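PDB 2CSU: 457aa long hypothetical protein from Pyrococcus horikoshii, which is of unknown function but combines a CoA-binding Rossmann-like domain with two domains related to those of succinyl-CoA ligases. Local coordinates for residues A351-K361 with E388-E399. Sequence-based numbering, arbitrary orientation.
Sequences ARGEDYYRTAK and EHAEGIIRAVKE
Tyr357 and Arg395 stack where two neighbouring helices, 353-361 and 388-399, pack side by side at a crossing angle of -30° on one side of the mixed, mainly parallel sheet in the Ligase-CoA domain. Strand 371-377 lies between them in sequence, an alpha-beta-alpha succession consistent with the flavodoxin-like folds of this family. The Arg395 guanidinium lies flat over one face of the Tyr357 ring, CZ 3.8 Å from the ring centroid. Both side chains leave with CG anti to the backbone N (chi1 156° for Tyr357), and the arginine runs extended across the ring. A cation-pi stack results, and Tyr357 fits as a knob among Gly392, Arg395, Ala396 and Glu399. At the guanidinium edge Arg395 NH1 forms a weak salt-bridge hydrogen bond with Glu354 OE1 (3.4 Å), and a water joins the same nitrogen to Glu354 OE2.

Gly353 and Gly392 let the backbones come close: Tyr357 CA sits 3.1 Å from Gly392 O in a CA-H...O contact. On the side facing the sheet, His389 CB rests over the centre of the Tyr356 ring, while the imidazole turns its edge toward that face in an offset edge-to-face pair, planes 79° apart. Ile393 CD1 meets the rim of the same ring at CD2, and Tyr356 OH bonds to Ile375 O of strand 371-377. At the start of helix 353-361, Glu388 OE2 accepts a nearly straight bond from Gly353 N (3.0 Å), while its OE1 is taken by Thr385 N. A water bridges Glu388 OE2 to Arg352 NH1, whose direct salt bridge is long, while Arg352 NH2 bonds to Ala382 O. At the far end Glu399 divides its carboxylate: OE1 pairs with Lys361 NZ in a salt bridge whose hydrogen bond is weak, and OE2 receives the Tyr357 hydroxyl on its syn side but well out of the carboxylate plane, OH to OE2 2.7 Å.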
loop_
_atom_site.group_PDB
_atom_site.type_symbol
_atom_site.label_atom_id
_atom_site.label_comp_id
_atom_site.label_asym_id
_atom_site.label_seq_id
_atom_site.Cartn_x
_atom_site.Cartn_y
_atom_site.Cartn_z
ATOM N N ALA A 351 13.577 9.424 20.319
ATOM C CA ALA A 351 12.293 9.739 20.930
ATOM C C ALA A 351 11.598 8.536 21.571
ATOM O O ALA A 351 11.316 7.520 20.917
ATOM C CB ALA A 351 11.375 10.375 19.911
ATOM N N ARG A 352 11.316 8.671 22.863
ATOM C CA ARG A 352 10.631 7.633 23.616
ATOM C C ARG A 352 9.158 7.981 23.810
ATOM O O ARG A 352 8.699 9.074 23.501
ATOM C CB ARG A 352 11.323 7.501 24.976
ATOM C CG ARG A 352 12.694 6.827 24.878
ATOM C CD ARG A 352 13.248 6.458 26.260
ATOM N NE ARG A 352 14.532 5.760 26.130
ATOM C CZ ARG A 352 14.476 4.435 25.921
ATOM N NH1 ARG A 352 13.304 3.826 25.847
ATOM N NH2 ARG A 352 15.605 3.746 25.725
ATOM N N GLY A 353 8.396 6.988 24.300
ATOM C CA GLY A 353 6.982 7.239 24.546
ATOM C C GLY A 353 6.762 8.577 25.259
ATOM O O GLY A 353 5.907 9.374 24.897
ATOM N N GLU A 354 7.549 8.795 26.331
ATOM C CA GLU A 354 7.399 10.030 27.091
ATOM C C GLU A 354 7.551 11.268 26.200
ATOM O O GLU A 354 6.883 12.279 26.370
ATOM C CB GLU A 354 8.454 10.060 28.200
ATOM C CG GLU A 354 8.239 8.976 29.262
ATOM C CD GLU A 354 6.791 8.952 29.703
ATOM O OE1 GLU A 354 6.241 10.009 29.986
ATOM O OE2 GLU A 354 6.232 7.862 29.798
ATOM N N ASP A 355 8.502 11.173 25.250
ATOM C CA ASP A 355 8.725 12.295 24.345
ATOM C C ASP A 355 7.513 12.544 23.448
ATOM O O ASP A 355 7.124 13.672 23.176
ATOM C CB ASP A 355 9.952 11.984 23.486
ATOM C CG ASP A 355 11.204 11.993 24.352
ATOM O OD1 ASP A 355 12.026 11.091 24.177
ATOM O OD2 ASP A 355 11.360 12.904 25.160
ATOM N N TYR A 356 6.941 11.436 22.937
ATOM C CA TYR A 356 5.753 11.561 22.099
ATOM C C TYR A 356 4.575 12.154 22.881
ATOM O O TYR A 356 3.838 13.003 22.404
ATOM C CB TYR A 356 5.386 10.172 21.570
ATOM C CG TYR A 356 5.996 9.956 20.227
ATOM C CD1 TYR A 356 7.327 9.565 20.124
ATOM C CD2 TYR A 356 5.230 10.109 19.070
ATOM C CE1 TYR A 356 7.889 9.319 18.879
ATOM C CE2 TYR A 356 5.795 9.871 17.822
ATOM C CZ TYR A 356 7.119 9.484 17.726
ATOM O OH TYR A 356 7.685 9.228 16.491
ATOM N N TYR A 357 4.389 11.646 24.116
ATOM C CA TYR A 357 3.317 12.173 24.959
ATOM C C TYR A 357 3.448 13.686 25.145
ATOM O O TYR A 357 2.536 14.453 24.871
ATOM C CB TYR A 357 3.393 11.471 26.321
ATOM C CG TYR A 357 2.754 12.303 27.382
ATOM C CD1 TYR A 357 1.374 12.492 27.383
ATOM C CD2 TYR A 357 3.524 12.858 28.406
ATOM C CE1 TYR A 357 0.769 13.220 28.397
ATOM C CE2 TYR A 357 2.921 13.595 29.417
ATOM C CZ TYR A 357 1.550 13.781 29.410
ATOM O OH TYR A 357 0.946 14.550 30.386
ATOM N N ARG A 358 4.598 14.128 25.637
ATOM C CA ARG A 358 4.799 15.544 25.903
ATOM C C ARG A 358 4.643 16.433 24.675
ATOM O O ARG A 358 3.935 17.439 24.718
ATOM C CB ARG A 358 6.179 15.776 26.528
ATOM C CG ARG A 358 6.284 15.319 27.975
ATOM C CD ARG A 358 7.681 15.571 28.527
ATOM N NE ARG A 358 7.827 16.906 29.111
ATOM C CZ ARG A 358 8.931 17.319 29.732
ATOM N NH1 ARG A 358 9.972 16.502 29.833
ATOM N NH2 ARG A 358 8.993 18.536 30.264
ATOM N N THR A 359 5.308 16.067 23.586
ATOM C CA THR A 359 5.235 16.861 22.363
ATOM C C THR A 359 3.808 16.967 21.799
ATOM O O THR A 359 3.383 18.040 21.366
ATOM C CB THR A 359 6.162 16.279 21.274
ATOM O OG1 THR A 359 7.515 16.276 21.751
ATOM C CG2 THR A 359 6.084 17.118 20.015
ATOM N N ALA A 360 3.074 15.859 21.811
ATOM C CA ALA A 360 1.707 15.844 21.292
ATOM C C ALA A 360 0.813 16.761 22.125
ATOM O O ALA A 360 0.011 17.529 21.578
ATOM C CB ALA A 360 1.160 14.416 21.297
ATOM N N LYS A 361 0.966 16.673 23.445
ATOM C CA LYS A 361 0.210 17.492 24.388
ATOM C C LYS A 361 0.497 18.962 24.095
ATOM O O LYS A 361 -0.420 19.771 23.916
ATOM C CB LYS A 361 0.634 17.139 25.823
ATOM C CG LYS A 361 -0.065 17.930 26.928
ATOM C CD LYS A 361 0.159 17.276 28.305
ATOM C CE LYS A 361 0.166 18.309 29.433
ATOM N NZ LYS A 361 0.403 17.700 30.782
ATOM N N GLU A 388 5.177 2.038 22.653
ATOM C CA GLU A 388 5.227 3.167 23.572
ATOM C C GLU A 388 4.949 4.514 22.938
ATOM O O GLU A 388 4.251 5.347 23.519
ATOM C CB GLU A 388 6.563 3.188 24.334
ATOM C CG GLU A 388 7.831 3.251 23.500
ATOM C CD GLU A 388 9.083 3.210 24.375
ATOM O OE1 GLU A 388 9.428 2.113 24.879
ATOM O OE2 GLU A 388 9.705 4.277 24.572
ATOM N N HIS A 389 5.471 4.733 21.738
ATOM C CA HIS A 389 5.257 6.004 21.064
ATOM C C HIS A 389 3.768 6.191 20.807
ATOM O O HIS A 389 3.221 7.260 21.053
ATOM C CB HIS A 389 6.089 6.026 19.786
ATOM C CG HIS A 389 7.459 5.458 19.982
ATOM N ND1 HIS A 389 7.711 4.103 19.949
ATOM C CD2 HIS A 389 8.630 6.050 20.320
ATOM C CE1 HIS A 389 8.977 3.886 20.260
ATOM N NE2 HIS A 389 9.556 5.050 20.492
ATOM N N ALA A 390 3.104 5.148 20.329
ATOM C CA ALA A 390 1.664 5.232 20.109
ATOM C C ALA A 390 0.983 5.513 21.455
ATOM O O ALA A 390 0.174 6.428 21.573
ATOM C CB ALA A 390 1.154 3.945 19.532
ATOM N N GLU A 391 1.314 4.726 22.473
ATOM C CA GLU A 391 0.724 4.931 23.794
ATOM C C GLU A 391 0.884 6.393 24.153
ATOM O O GLU A 391 -0.064 7.041 24.588
ATOM C CB GLU A 391 1.420 4.050 24.834
ATOM C CG GLU A 391 1.138 2.566 24.648
ATOM C CD GLU A 391 2.148 1.687 25.352
ATOM O OE1 GLU A 391 2.166 0.470 25.069
ATOM O OE2 GLU A 391 2.923 2.213 26.184
ATOM N N GLY A 392 2.090 6.914 23.952
ATOM C CA GLY A 392 2.337 8.317 24.243
ATOM C C GLY A 392 1.408 9.255 23.484
ATOM O O GLY A 392 1.026 10.300 24.005
ATOM N N ILE A 393 1.043 8.896 22.258
ATOM C CA ILE A 393 0.142 9.732 21.455
ATOM C C ILE A 393 -1.246 9.695 22.084
ATOM O O ILE A 393 -1.892 10.723 22.327
ATOM C CB ILE A 393 -0.030 9.187 20.005
ATOM C CG1 ILE A 393 1.297 9.222 19.243
ATOM C CG2 ILE A 393 -1.117 9.987 19.281
ATOM C CD1 ILE A 393 1.844 10.570 19.068
ATOM N N ILE A 394 -1.694 8.467 22.297
ATOM C CA ILE A 394 -2.990 8.170 22.869
ATOM C C ILE A 394 -3.178 8.852 24.217
ATOM O O ILE A 394 -4.172 9.542 24.447
ATOM C CB ILE A 394 -3.142 6.641 23.009
ATOM C CG1 ILE A 394 -3.202 6.017 21.609
ATOM C CG2 ILE A 394 -4.351 6.302 23.863
ATOM C CD1 ILE A 394 -3.353 4.517 21.587
ATOM N N ARG A 395 -2.209 8.670 25.101
ATOM C CA ARG A 395 -2.277 9.267 26.427
ATOM C C ARG A 395 -2.440 10.792 26.346
ATOM O O ARG A 395 -3.198 11.387 27.116
ATOM C CB ARG A 395 -1.010 8.895 27.202
ATOM C CG ARG A 395 -0.986 9.338 28.645
ATOM C CD ARG A 395 0.394 9.135 29.216
ATOM N NE ARG A 395 0.610 9.957 30.399
ATOM C CZ ARG A 395 1.811 10.244 30.885
ATOM N NH1 ARG A 395 2.900 9.771 30.283
ATOM N NH2 ARG A 395 1.925 11.012 31.959
ATOM N N ALA A 396 -1.738 11.427 25.405
ATOM C CA ALA A 396 -1.827 12.879 25.249
ATOM C C ALA A 396 -3.205 13.327 24.761
ATOM O O ALA A 396 -3.809 14.224 25.349
ATOM C CB ALA A 396 -0.742 13.379 24.291
ATOM N N VAL A 397 -3.703 12.716 23.687
ATOM C CA VAL A 397 -5.019 13.082 23.153
ATOM C C VAL A 397 -6.074 12.949 24.249
ATOM O O VAL A 397 -6.935 13.823 24.426
ATOM C CB VAL A 397 -5.430 12.164 21.965
ATOM C CG1 VAL A 397 -6.864 12.485 21.526
ATOM C CG2 VAL A 397 -4.459 12.347 20.789
ATOM N N LYS A 398 -5.996 11.849 24.987
ATOM C CA LYS A 398 -6.951 11.593 26.062
ATOM C C LYS A 398 -6.871 12.638 27.185
ATOM O O LYS A 398 -7.762 12.774 28.012
ATOM C CB LYS A 398 -6.663 10.203 26.634
ATOM C CG LYS A 398 -7.796 9.700 27.526
ATOM C CD LYS A 398 -7.328 8.628 28.517
ATOM C CE LYS A 398 -8.485 7.781 29.063
ATOM N NZ LYS A 398 -8.085 6.379 29.101
ATOM N N GLU A 399 -5.734 13.362 27.230
ATOM C CA GLU A 399 -5.557 14.287 28.342
ATOM C C GLU A 399 -6.088 15.684 28.006
ATOM O O GLU A 399 -7.000 16.198 28.642
ATOM C CB GLU A 399 -4.065 14.351 28.679
ATOM C CG GLU A 399 -3.799 14.147 30.172
ATOM C CD GLU A 399 -2.486 14.799 30.543
ATOM O OE1 GLU A 399 -2.316 15.974 30.259
ATOM O OE2 GLU A 399 -1.643 14.122 31.126
HETATM O O HOH W 1 10.748 4.593 27.552
HETATM O O HOH W 2 3.548 7.889 27.949
#